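Local structure of probable enoyl-CoA hydratase/isomerase (Pseudomonas aeruginosa, 7BOR) at residues A[124-129]-A[160-165]; A[107-112]-A[135-140]; A[58-63]-A[97-102]. The protein binds coenzyme A and is probably a crotonase-fold enzyme acting on enoyl-CoA thioesters, perhaps as a delta(3)-delta(2)-enoyl-CoA isomerase. One frame throughout, in Å; residues are numbered along the deposited sequence.

Interaction 1. Residues A[124-129]-A[160-165]; sequences RLKMPF and GQDFSG. With COA (coenzyme A), chain C.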
loop_
_atom_site.group_PDB
_atom_site.type_symbol
_atom_site.label_atom_id
_atom_site.label_comp_id
_atom_site.label_asym_id
_atom_site.label_seq_id
_atom_site.Cartn_x
_atom_site.Cartn_y
_atom_site.Cartn_z
ATOM N N ARG A 124 2.479 -4.365 -12.660
ATOM C CA ARG A 124 2.554 -3.009 -13.220
ATOM C C ARG A 124 2.356 -1.994 -12.103
ATOM O O ARG A 124 1.226 -1.763 -11.681
ATOM C CB ARG A 124 1.475 -2.771 -14.262
ATOM C CG ARG A 124 1.676 -3.469 -15.556
ATOM C CD ARG A 124 0.349 -3.935 -16.187
ATOM N NE ARG A 124 0.644 -4.601 -17.451
ATOM C CZ ARG A 124 0.241 -4.185 -18.651
ATOM N NH1 ARG A 124 -0.565 -3.127 -18.783
ATOM N NH2 ARG A 124 0.619 -4.860 -19.734
ATOM N N LEU A 125 3.422 -1.344 -11.677
ATOM C CA LEU A 125 3.367 -0.432 -10.551
ATOM C C LEU A 125 3.430 0.995 -11.058
ATOM O O LEU A 125 4.288 1.314 -11.895
ATOM C CB LEU A 125 4.525 -0.683 -9.595
ATOM C CG LEU A 125 4.549 -2.011 -8.847
ATOM C CD1 LEU A 125 5.224 -3.073 -9.783
ATOM C CD2 LEU A 125 5.212 -1.945 -7.478
ATOM N N LYS A 126 2.552 1.872 -10.551
ATOM C CA LYS A 126 2.844 3.283 -10.769
ATOM C C LYS A 126 2.178 4.205 -9.752
ATOM O O LYS A 126 1.221 3.838 -9.074
ATOM C CB LYS A 126 2.483 3.737 -12.179
ATOM C CG LYS A 126 1.075 3.927 -12.533
ATOM C CD LYS A 126 1.009 4.612 -13.908
ATOM C CE LYS A 126 -0.430 4.825 -14.305
ATOM N NZ LYS A 126 -0.858 4.157 -15.586
ATOM N N MET A 127 2.667 5.444 -9.732
ATOM C CA MET A 127 2.169 6.487 -8.818
ATOM C C MET A 127 1.692 7.622 -9.713
ATOM O O MET A 127 2.477 8.507 -10.096
ATOM C CB MET A 127 3.252 6.902 -7.833
ATOM C CG MET A 127 3.432 5.813 -6.793
ATOM S SD MET A 127 4.941 5.894 -5.807
ATOM C CE MET A 127 6.097 5.427 -7.117
ATOM N N PRO A 128 0.447 7.560 -10.180
ATOM C CA PRO A 128 0.023 8.456 -11.255
ATOM C C PRO A 128 -0.477 9.799 -10.709
ATOM O O PRO A 128 -1.244 10.486 -11.399
ATOM C CB PRO A 128 -1.084 7.650 -11.952
ATOM C CG PRO A 128 -1.730 6.905 -10.872
ATOM C CD PRO A 128 -0.590 6.573 -9.859
ATOM N N PHE A 129 -0.031 10.175 -9.488
ATOM C CA PHE A 129 -0.653 11.306 -8.797
ATOM C C PHE A 129 -0.603 12.548 -9.659
ATOM O O PHE A 129 -1.632 13.166 -9.941
ATOM C CB PHE A 129 0.051 11.538 -7.479
ATOM C CG PHE A 129 0.023 10.350 -6.574
ATOM C CD1 PHE A 129 -1.183 9.708 -6.265
ATOM C CD2 PHE A 129 1.215 9.837 -6.055
ATOM C CE1 PHE A 129 -1.208 8.587 -5.449
ATOM C CE2 PHE A 129 1.189 8.714 -5.206
ATOM C CZ PHE A 129 -0.037 8.076 -4.927
ATOM N N GLY A 160 5.394 10.207 -12.888
ATOM C CA GLY A 160 4.405 9.139 -12.826
ATOM C C GLY A 160 4.764 7.939 -13.679
ATOM O O GLY A 160 3.873 7.177 -14.079
ATOM N N GLN A 161 6.064 7.718 -13.911
ATOM C CA GLN A 161 6.527 6.604 -14.741
ATOM C C GLN A 161 6.150 5.272 -14.115
ATOM O O GLN A 161 6.400 5.036 -12.935
ATOM C CB GLN A 161 8.048 6.707 -14.912
ATOM C CG GLN A 161 8.714 5.550 -15.666
ATOM C CD GLN A 161 8.294 5.476 -17.102
ATOM O OE1 GLN A 161 8.438 6.431 -17.879
ATOM N NE2 GLN A 161 7.750 4.349 -17.468
ATOM N N ASP A 162 5.546 4.385 -14.895
ATOM C CA ASP A 162 5.280 3.077 -14.319
ATOM C C ASP A 162 6.495 2.170 -14.480
ATOM O O ASP A 162 7.467 2.476 -15.179
ATOM C CB ASP A 162 4.040 2.393 -14.906
ATOM C CG ASP A 162 3.956 2.503 -16.381
ATOM O OD1 ASP A 162 4.968 2.173 -17.007
ATOM O OD2 ASP A 162 2.871 2.914 -16.895
ATOM N N PHE A 163 6.452 1.078 -13.743
ATOM C CA PHE A 163 7.585 0.191 -13.665
ATOM C C PHE A 163 7.086 -1.201 -13.371
ATOM O O PHE A 163 5.962 -1.390 -12.903
ATOM C CB PHE A 163 8.603 0.651 -12.635
ATOM C CG PHE A 163 8.082 0.868 -11.249
ATOM C CD1 PHE A 163 7.437 2.066 -10.885
ATOM C CD2 PHE A 163 8.332 -0.056 -10.247
ATOM C CE1 PHE A 163 7.034 2.285 -9.570
ATOM C CE2 PHE A 163 7.950 0.195 -8.919
ATOM C CZ PHE A 163 7.299 1.350 -8.592
ATOM N N SER A 164 7.888 -2.172 -13.762
ATOM C CA SER A 164 7.511 -3.572 -13.646
ATOM C C SER A 164 7.903 -4.092 -12.275
ATOM O O SER A 164 8.747 -3.516 -11.575
ATOM C CB SER A 164 8.234 -4.432 -14.690
ATOM O OG SER A 164 9.666 -4.446 -14.401
ATOM N N GLY A 165 7.308 -5.225 -11.904
ATOM C CA GLY A 165 7.732 -5.903 -10.690
ATOM C C GLY A 165 9.216 -6.235 -10.694
ATOM O O GLY A 165 9.886 -6.174 -9.657
HETATM N N1A COA C . -11.465 3.930 -9.473
HETATM C C2A COA C . -12.723 3.722 -9.952
HETATM N N3A COA C . -12.971 2.793 -10.925
HETATM C C4A COA C . -11.921 2.084 -11.370
HETATM C C5A COA C . -10.667 2.270 -10.908
HETATM C C6A COA C . -10.439 3.223 -9.937
HETATM N N6A COA C . -9.151 3.552 -9.307
HETATM N N7A COA C . -9.821 1.419 -11.552
HETATM C C8A COA C . -10.539 0.691 -12.435
HETATM N N9A COA C . -11.783 1.137 -12.297
HETATM C C1B COA C . -12.846 0.496 -13.098
HETATM C C2B COA C . -13.001 1.082 -14.596
HETATM O O2B COA C . -13.655 2.411 -14.501
HETATM C C3B COA C . -13.713 0.131 -15.129
HETATM O O3B COA C . -15.131 0.223 -14.686
HETATM P P3B COA C . -16.352 -0.434 -15.533
HETATM O O7A COA C . -15.974 -1.797 -16.078
HETATM O O8A COA C . -16.671 0.519 -16.652
HETATM O O9A COA C . -17.502 -0.605 -14.585
HETATM C C4B COA C . -13.203 -1.211 -14.548
HETATM O O4B COA C . -12.666 -0.805 -13.159
HETATM C C5B COA C . -12.175 -1.827 -15.298
HETATM O O5B COA C . -11.098 -0.948 -15.237
HETATM P P1A COA C . -10.236 -0.668 -16.597
HETATM O O1A COA C . -9.432 0.612 -16.500
HETATM O O2A COA C . -11.080 -0.616 -17.851
HETATM O O3A COA C . -9.258 -1.990 -16.719
HETATM P P2A COA C . -7.786 -1.776 -17.434
HETATM O O4A COA C . -7.164 -3.160 -17.591
HETATM O O5A COA C . -8.076 -1.049 -18.712
HETATM O O6A COA C . -6.826 -0.757 -16.538
HETATM C CBP COA C . -5.631 0.051 -14.623
HETATM C CCP COA C . -6.253 -1.222 -15.304
HETATM C CDP COA C . -5.392 -0.240 -13.099
HETATM C CEP COA C . -4.285 0.420 -15.296
HETATM C CAP COA C . -6.694 1.164 -14.892
HETATM O OAP COA C . -7.917 0.691 -14.413
HETATM C C9P COA C . -6.395 2.472 -14.161
HETATM O O9P COA C . -5.536 3.223 -14.520
HETATM N N8P COA C . -7.261 2.756 -12.997
HETATM C C7P COA C . -7.091 3.964 -12.186
HETATM C C6P COA C . -5.671 4.017 -11.549
HETATM C C5P COA C . -5.644 5.328 -10.698
HETATM O O5P COA C . -5.550 6.399 -11.189
HETATM N N4P COA C . -5.732 5.188 -9.256
HETATM C C3P COA C . -5.764 6.370 -8.431
HETATM C C2P COA C . -4.377 6.928 -8.251
HETATM S S1P COA C . -4.634 8.360 -7.177
HETATM O O HOH W 1 5.262 5.992 -10.845
#
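L125 and F163 form the hydrogen-bonded pair of a short antiparallel bridge, with R124 and S164 as the neighbouring non-hydrogen-bonded pair; strand 124-126 is the middle of a three-stranded sheet, parallel to 102-104 and antiparallel to 163-164. Both amides of L125 and F163 are used: L125 N reaches F163 O at 2.8 Å in a nearly straight bond (168°), and F163 N returns to L125 O at 2.9 Å. Next to the bridge D162 CA makes a bent CA-H...O contact with L125 O, and farther on a water joins M127 N to Q161 O.

On the buried face L125 CB lies over one face of the F163 ring, 3.6 Å from its centroid and 16° off the normal, a CH-pi contact. The F163 torsion (chi1 55°) sets CG between its own backbone N and carbonyl carbon, which folds the ring back across L125. M127 meets the same ring differently: its CE comes to the ring edge, 4.1 Å from F163 CE1. W171 and L156 also pack on the F163 ring. Toward solvent, K126 and D162 run side by side in the same direction, CB to CB at 3.4 Å. Their ends stay apart, K126 NZ lying 4.1 Å from D162 OD2, too far for a salt bridge.

Past the bridge the chain enters the ligand pocket, where P128 CG approaches C2P of coenzyme A and the F129 ring meets the thiol sulfur S1P at its edge. Backbone bonds and aromatic packing probably help to hold the strand leading to the thiol end, while the outward charge pair probably contributes only diffuse attraction.

Interaction 2. Residues A[107-112]-A[135-140]; sequences GTTLLL and TPEFGS
T109, on the helical segment, faces E137 and F138 of the loop preceding helix 140-148, and its side chain can be traced atom by atom. T109 CB lies 3.8 Å from F138 CB. From there the chain divides. The hydroxyl branch, with OG1 between the backbone N and the carbonyl carbon (chi1 62°), donates to E137 OE1 at 2.9 Å. It meets that oxygen on the syn side, 28° out of the carboxylate plane, and also comes near the edge of the F138 ring. The methyl branch, CG2, meets E137 OE1 as well and then packs on S140 CB at 3.8 Å.

F138 carries the contact on to L110, in the 3-10 turn that follows, its CE2 lying 3.6 Å from L110 CA and 3.8 Å from L110 CB. H113 stacks on the same ring, and M85 and L88 of helix 80-90 touch it too. At the other end, L112 CD1 reaches S140 CB.

The loop holds its own shape. E137 to S140 is a type I' turn, in which E137 O accepts from both S140 N and S140 OG, the hydroxyl bond being 2.8 Å long and lying in the carbonyl plane. The E137 side chain is buried and comes to about 7 Å from coenzyme A at the nearest atoms, and the T109 bond helps fix its rotation. A buried glutamate in the turn just before helix 140-148, close to the thiol end of coenzyme A, is consistent with the active-site region of a crotonase fold.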
loop_
_atom_site.group_PDB
_atom_site.type_symbol
_atom_site.label_atom_id
_atom_site.label_comp_id
_atom_site.label_asym_id
_atom_site.label_seq_id
_atom_site.Cartn_x
_atom_site.Cartn_y
_atom_site.Cartn_z
ATOM N N GLY A 107 -1.664 1.703 -4.177
ATOM C CA GLY A 107 -1.272 0.306 -4.437
ATOM C C GLY A 107 0.235 0.113 -4.376
ATOM O O GLY A 107 0.729 -0.911 -3.886
ATOM N N THR A 108 0.984 1.119 -4.830
ATOM C CA THR A 108 2.434 1.108 -4.697
ATOM C C THR A 108 2.872 1.703 -3.376
ATOM O O THR A 108 3.709 1.116 -2.686
ATOM C CB THR A 108 3.067 1.862 -5.863
ATOM O OG1 THR A 108 2.895 1.077 -7.046
ATOM C CG2 THR A 108 4.559 2.135 -5.626
ATOM N N THR A 109 2.308 2.859 -2.972
ATOM C CA THR A 109 2.890 3.488 -1.802
ATOM C C THR A 109 2.680 2.656 -0.539
ATOM O O THR A 109 3.457 2.783 0.400
ATOM C CB THR A 109 2.351 4.936 -1.587
ATOM O OG1 THR A 109 0.949 4.909 -1.370
ATOM C CG2 THR A 109 2.682 5.794 -2.770
ATOM N N LEU A 110 1.619 1.852 -0.448
ATOM C CA LEU A 110 1.443 1.122 0.800
ATOM C C LEU A 110 2.537 0.084 0.972
ATOM O O LEU A 110 2.898 -0.282 2.112
ATOM C CB LEU A 110 0.081 0.474 0.855
ATOM C CG LEU A 110 -0.217 -0.741 -0.023
ATOM C CD1 LEU A 110 0.224 -2.043 0.721
ATOM C CD2 LEU A 110 -1.695 -0.754 -0.422
ATOM N N LEU A 111 3.096 -0.377 -0.152
ATOM C CA LEU A 111 4.219 -1.308 -0.131
ATOM C C LEU A 111 5.422 -0.710 0.573
ATOM O O LEU A 111 6.268 -1.451 1.091
ATOM C CB LEU A 111 4.584 -1.664 -1.578
ATOM C CG LEU A 111 3.487 -2.187 -2.514
ATOM C CD1 LEU A 111 3.996 -2.481 -3.898
ATOM C CD2 LEU A 111 2.851 -3.408 -1.865
ATOM N N LEU A 112 5.526 0.619 0.587
ATOM C CA LEU A 112 6.618 1.256 1.321
ATOM C C LEU A 112 6.497 1.090 2.836
ATOM O O LEU A 112 7.466 1.376 3.536
ATOM C CB LEU A 112 6.688 2.751 0.965
ATOM C CG LEU A 112 6.809 2.994 -0.524
ATOM C CD1 LEU A 112 6.678 4.478 -0.826
ATOM C CD2 LEU A 112 8.179 2.467 -1.097
ATOM N N THR A 135 -0.678 14.942 -5.966
ATOM C CA THR A 135 0.687 15.030 -5.463
ATOM C C THR A 135 0.983 13.768 -4.643
ATOM O O THR A 135 0.080 12.959 -4.385
ATOM C CB THR A 135 0.867 16.301 -4.619
ATOM O OG1 THR A 135 -0.264 16.442 -3.754
ATOM C CG2 THR A 135 1.002 17.525 -5.489
ATOM N N PRO A 136 2.231 13.559 -4.212
ATOM C CA PRO A 136 2.567 12.309 -3.524
ATOM C C PRO A 136 1.834 12.143 -2.203
ATOM O O PRO A 136 1.521 13.109 -1.498
ATOM C CB PRO A 136 4.083 12.400 -3.288
ATOM C CG PRO A 136 4.561 13.459 -4.250
ATOM C CD PRO A 136 3.390 14.424 -4.407
ATOM N N GLU A 137 1.671 10.878 -1.819
ATOM C CA GLU A 137 0.862 10.478 -0.673
ATOM C C GLU A 137 1.571 9.331 0.043
ATOM O O GLU A 137 2.585 8.785 -0.448
ATOM C CB GLU A 137 -0.559 10.207 -1.212
ATOM C CG GLU A 137 -1.274 9.085 -0.685
ATOM C CD GLU A 137 -0.859 7.801 -1.309
ATOM O OE1 GLU A 137 0.317 7.677 -1.723
ATOM O OE2 GLU A 137 -1.725 6.907 -1.326
ATOM N N PHE A 138 1.094 9.062 1.273
ATOM C CA PHE A 138 1.573 7.991 2.165
ATOM C C PHE A 138 3.093 8.089 2.457
ATOM O O PHE A 138 3.766 7.091 2.746
ATOM C CB PHE A 138 1.174 6.626 1.584
ATOM C CG PHE A 138 0.830 5.559 2.629
ATOM C CD1 PHE A 138 1.144 5.730 3.965
ATOM C CD2 PHE A 138 0.212 4.392 2.250
ATOM C CE1 PHE A 138 0.849 4.763 4.875
ATOM C CE2 PHE A 138 -0.089 3.431 3.174
ATOM C CZ PHE A 138 0.233 3.594 4.450
ATOM N N GLY A 139 3.640 9.295 2.482
ATOM C CA GLY A 139 5.037 9.475 2.810
ATOM C C GLY A 139 6.035 9.168 1.701
ATOM O O GLY A 139 7.255 9.242 1.924
ATOM N N SER A 140 5.546 8.878 0.504
ATOM C CA SER A 140 6.403 8.552 -0.621
ATOM C C SER A 140 7.300 9.709 -1.003
ATOM O O SER A 140 8.356 9.474 -1.582
ATOM C CB SER A 140 5.544 8.156 -1.802
ATOM O OG SER A 140 4.670 9.199 -2.212
#

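Interaction 3. Residues A[58-63]-A[97-102]; sequences ACFTSG and AAVNGP. With COA (coenzyme A), chain C.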
loop_
_atom_site.group_PDB
_atom_site.type_symbol
_atom_site.label_atom_id
_atom_site.label_comp_id
_atom_site.label_asym_id
_atom_site.label_seq_id
_atom_site.Cartn_x
_atom_site.Cartn_y
_atom_site.Cartn_z
ATOM N N ALA A 58 -4.143 -12.202 -10.007
ATOM C CA ALA A 58 -4.098 -11.362 -11.193
ATOM C C ALA A 58 -4.017 -9.861 -10.935
ATOM O O ALA A 58 -3.668 -9.115 -11.855
ATOM C CB ALA A 58 -5.347 -11.606 -12.048
ATOM N N CYS A 59 -4.373 -9.390 -9.755
ATOM C CA CYS A 59 -4.536 -7.946 -9.582
ATOM C C CYS A 59 -4.258 -7.597 -8.136
ATOM O O CYS A 59 -4.706 -8.300 -7.233
ATOM C CB CYS A 59 -5.955 -7.468 -9.996
ATOM S SG CYS A 59 -6.239 -5.622 -9.882
ATOM N N PHE A 60 -3.490 -6.532 -7.912
ATOM C CA PHE A 60 -3.300 -6.085 -6.535
ATOM C C PHE A 60 -4.345 -4.985 -6.210
ATOM O O PHE A 60 -5.398 -5.296 -5.640
ATOM C CB PHE A 60 -1.852 -5.633 -6.313
ATOM C CG PHE A 60 -1.515 -5.345 -4.866
ATOM C CD1 PHE A 60 -1.561 -6.342 -3.900
ATOM C CD2 PHE A 60 -1.133 -4.062 -4.462
ATOM C CE1 PHE A 60 -1.249 -6.045 -2.567
ATOM C CE2 PHE A 60 -0.816 -3.775 -3.132
ATOM C CZ PHE A 60 -0.872 -4.757 -2.183
ATOM N N THR A 61 -4.128 -3.729 -6.624
ATOM C CA THR A 61 -5.200 -2.720 -6.549
ATOM C C THR A 61 -4.889 -1.556 -7.481
ATOM O O THR A 61 -3.740 -1.119 -7.570
ATOM C CB THR A 61 -5.386 -2.189 -5.112
ATOM O OG1 THR A 61 -6.401 -1.163 -5.067
ATOM C CG2 THR A 61 -4.094 -1.578 -4.591
ATOM N N SER A 62 -5.911 -1.044 -8.152
ATOM C CA SER A 62 -5.743 0.169 -8.954
ATOM C C SER A 62 -5.740 1.426 -8.092
ATOM O O SER A 62 -5.713 2.543 -8.626
ATOM C CB SER A 62 -6.822 0.259 -10.053
ATOM O OG SER A 62 -8.153 0.088 -9.571
ATOM N N GLY A 63 -5.707 1.273 -6.770
ATOM C CA GLY A 63 -5.611 2.415 -5.901
ATOM C C GLY A 63 -6.993 2.910 -5.528
ATOM O O GLY A 63 -8.027 2.227 -5.701
ATOM N N ALA A 97 3.282 -8.019 1.666
ATOM C CA ALA A 97 2.486 -7.829 0.466
ATOM C C ALA A 97 2.831 -8.865 -0.589
ATOM O O ALA A 97 3.990 -9.234 -0.757
ATOM C CB ALA A 97 2.704 -6.445 -0.152
ATOM N N ALA A 98 1.802 -9.282 -1.331
ATOM C CA ALA A 98 1.892 -10.230 -2.443
ATOM C C ALA A 98 1.151 -9.616 -3.617
ATOM O O ALA A 98 -0.086 -9.559 -3.624
ATOM C CB ALA A 98 1.275 -11.573 -2.085
ATOM N N VAL A 99 1.893 -9.196 -4.623
ATOM C CA VAL A 99 1.399 -8.261 -5.617
ATOM C C VAL A 99 1.424 -8.923 -6.974
ATOM O O VAL A 99 2.481 -9.365 -7.426
ATOM C CB VAL A 99 2.241 -6.964 -5.637
ATOM C CG1 VAL A 99 1.690 -5.990 -6.694
ATOM C CG2 VAL A 99 2.298 -6.322 -4.237
ATOM N N ASN A 100 0.282 -8.908 -7.655
ATOM C CA ASN A 100 0.181 -9.284 -9.056
ATOM C C ASN A 100 -0.553 -8.178 -9.814
ATOM O O ASN A 100 -1.393 -7.484 -9.258
ATOM C CB ASN A 100 -0.588 -10.614 -9.209
ATOM C CG ASN A 100 0.313 -11.853 -9.025
ATOM O OD1 ASN A 100 1.186 -12.136 -9.846
ATOM N ND2 ASN A 100 0.087 -12.574 -7.965
ATOM N N GLY A 101 -0.245 -8.028 -11.080
ATOM C CA GLY A 101 -0.995 -7.128 -11.912
ATOM C C GLY A 101 -0.773 -5.677 -11.527
ATOM O O GLY A 101 0.339 -5.280 -11.205
ATOM N N PRO A 102 -1.805 -4.845 -11.619
ATOM C CA PRO A 102 -1.620 -3.422 -11.280
ATOM C C PRO A 102 -1.519 -3.214 -9.787
ATOM O O PRO A 102 -2.164 -3.894 -8.985
ATOM C CB PRO A 102 -2.853 -2.739 -11.868
ATOM C CG PRO A 102 -3.884 -3.807 -11.959
ATOM C CD PRO A 102 -3.132 -5.112 -12.210
HETATM N N1A COA C . -11.465 3.930 -9.473
HETATM C C2A COA C . -12.723 3.722 -9.952
HETATM N N3A COA C . -12.971 2.793 -10.925
HETATM C C4A COA C . -11.921 2.084 -11.370
HETATM C C5A COA C . -10.667 2.270 -10.908
HETATM C C6A COA C . -10.439 3.223 -9.937
HETATM N N6A COA C . -9.151 3.552 -9.307
HETATM N N7A COA C . -9.821 1.419 -11.552
HETATM C C8A COA C . -10.539 0.691 -12.435
HETATM N N9A COA C . -11.783 1.137 -12.297
HETATM C C1B COA C . -12.846 0.496 -13.098
HETATM C C2B COA C . -13.001 1.082 -14.596
HETATM O O2B COA C . -13.655 2.411 -14.501
HETATM C C3B COA C . -13.713 0.131 -15.129
HETATM O O3B COA C . -15.131 0.223 -14.686
HETATM P P3B COA C . -16.352 -0.434 -15.533
HETATM O O7A COA C . -15.974 -1.797 -16.078
HETATM O O8A COA C . -16.671 0.519 -16.652
HETATM O O9A COA C . -17.502 -0.605 -14.585
HETATM C C4B COA C . -13.203 -1.211 -14.548
HETATM O O4B COA C . -12.666 -0.805 -13.159
HETATM C C5B COA C . -12.175 -1.827 -15.298
HETATM O O5B COA C . -11.098 -0.948 -15.237
HETATM P P1A COA C . -10.236 -0.668 -16.597
HETATM O O1A COA C . -9.432 0.612 -16.500
HETATM O O2A COA C . -11.080 -0.616 -17.851
HETATM O O3A COA C . -9.258 -1.990 -16.719
HETATM P P2A COA C . -7.786 -1.776 -17.434
HETATM O O4A COA C . -7.164 -3.160 -17.591
HETATM O O5A COA C . -8.076 -1.049 -18.712
HETATM O O6A COA C . -6.826 -0.757 -16.538
HETATM C CBP COA C . -5.631 0.051 -14.623
HETATM C CCP COA C . -6.253 -1.222 -15.304
HETATM C CDP COA C . -5.392 -0.240 -13.099
HETATM C CEP COA C . -4.285 0.420 -15.296
HETATM C CAP COA C . -6.694 1.164 -14.892
HETATM O OAP COA C . -7.917 0.691 -14.413
HETATM C C9P COA C . -6.395 2.472 -14.161
HETATM O O9P COA C . -5.536 3.223 -14.520
HETATM N N8P COA C . -7.261 2.756 -12.997
HETATM C C7P COA C . -7.091 3.964 -12.186
HETATM C C6P COA C . -5.671 4.017 -11.549
HETATM C C5P COA C . -5.644 5.328 -10.698
HETATM O O5P COA C . -5.550 6.399 -11.189
HETATM N N4P COA C . -5.732 5.188 -9.256
HETATM C C3P COA C . -5.764 6.370 -8.431
HETATM C C2P COA C . -4.377 6.928 -8.251
HETATM S S1P COA C . -4.634 8.360 -7.177
#
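F60 packs on V99 in the dense part of this contact. V99 CG2 stands over the centre of the F60 ring, 3.8 Å from the centroid and only 7° off the normal, a CH-pi contact, while V99 CG1 touches F60 CB at 3.6 Å. The F60 torsion (chi1 -172°) turns CG away from its own amide and lays the ring beside strand 95-99, where CZ also approaches A97 CB. Next to the ring, P102 O accepts from F60 N at 3.1 Å (135°) and, weakly, from T61 N. The G101 backbone is pressed close too, its CA 3.3 Å from A58 O and facing C59 CA, with no room for a side chain. C59 SG rests on P102 CG at 3.6 Å.

Only A58 is loose: exposed, it turns its methyl away, 5.6 Å from the nearest atom of 97-102.

Past T61, the 58-63 loop turns to coenzyme A. T61 OG1 accepts from G63 N, an ST turn, and also bonds to N25 O. S62 O receives the pantetheine amide N4P at 2.7 Å; S62 OG, bonded to K24 O, lies close to adenine N7A. An apolar ring contact and a shared carbonyl therefore probably help to position a cofactor-binding loop.

Interaction 2 is the most central, its centre about 7 Å from that of the chain, against about 10 Å for interaction 3 and 13 Å for interaction 1, which alone reaches solvent with a charge pair. Their chemistry follows: a hydroxyl-carboxylate bond in the interior, a valine methyl of the six-stranded sheet over a phenylalanine ring, and regular bridge bonds in the three-stranded sheet. That smaller sheet ties interactions 1 and 3, since strands 102-104 and 124-126 are neighbours and R124 N lies 2.7 Å from G101 O, a probable hydrogen bond. Both touch coenzyme A. Interaction 2 meets interaction 1 where F129 CZ packs on E137 OE1, and interaction 3 where L111 CD2 packs on A97 CB.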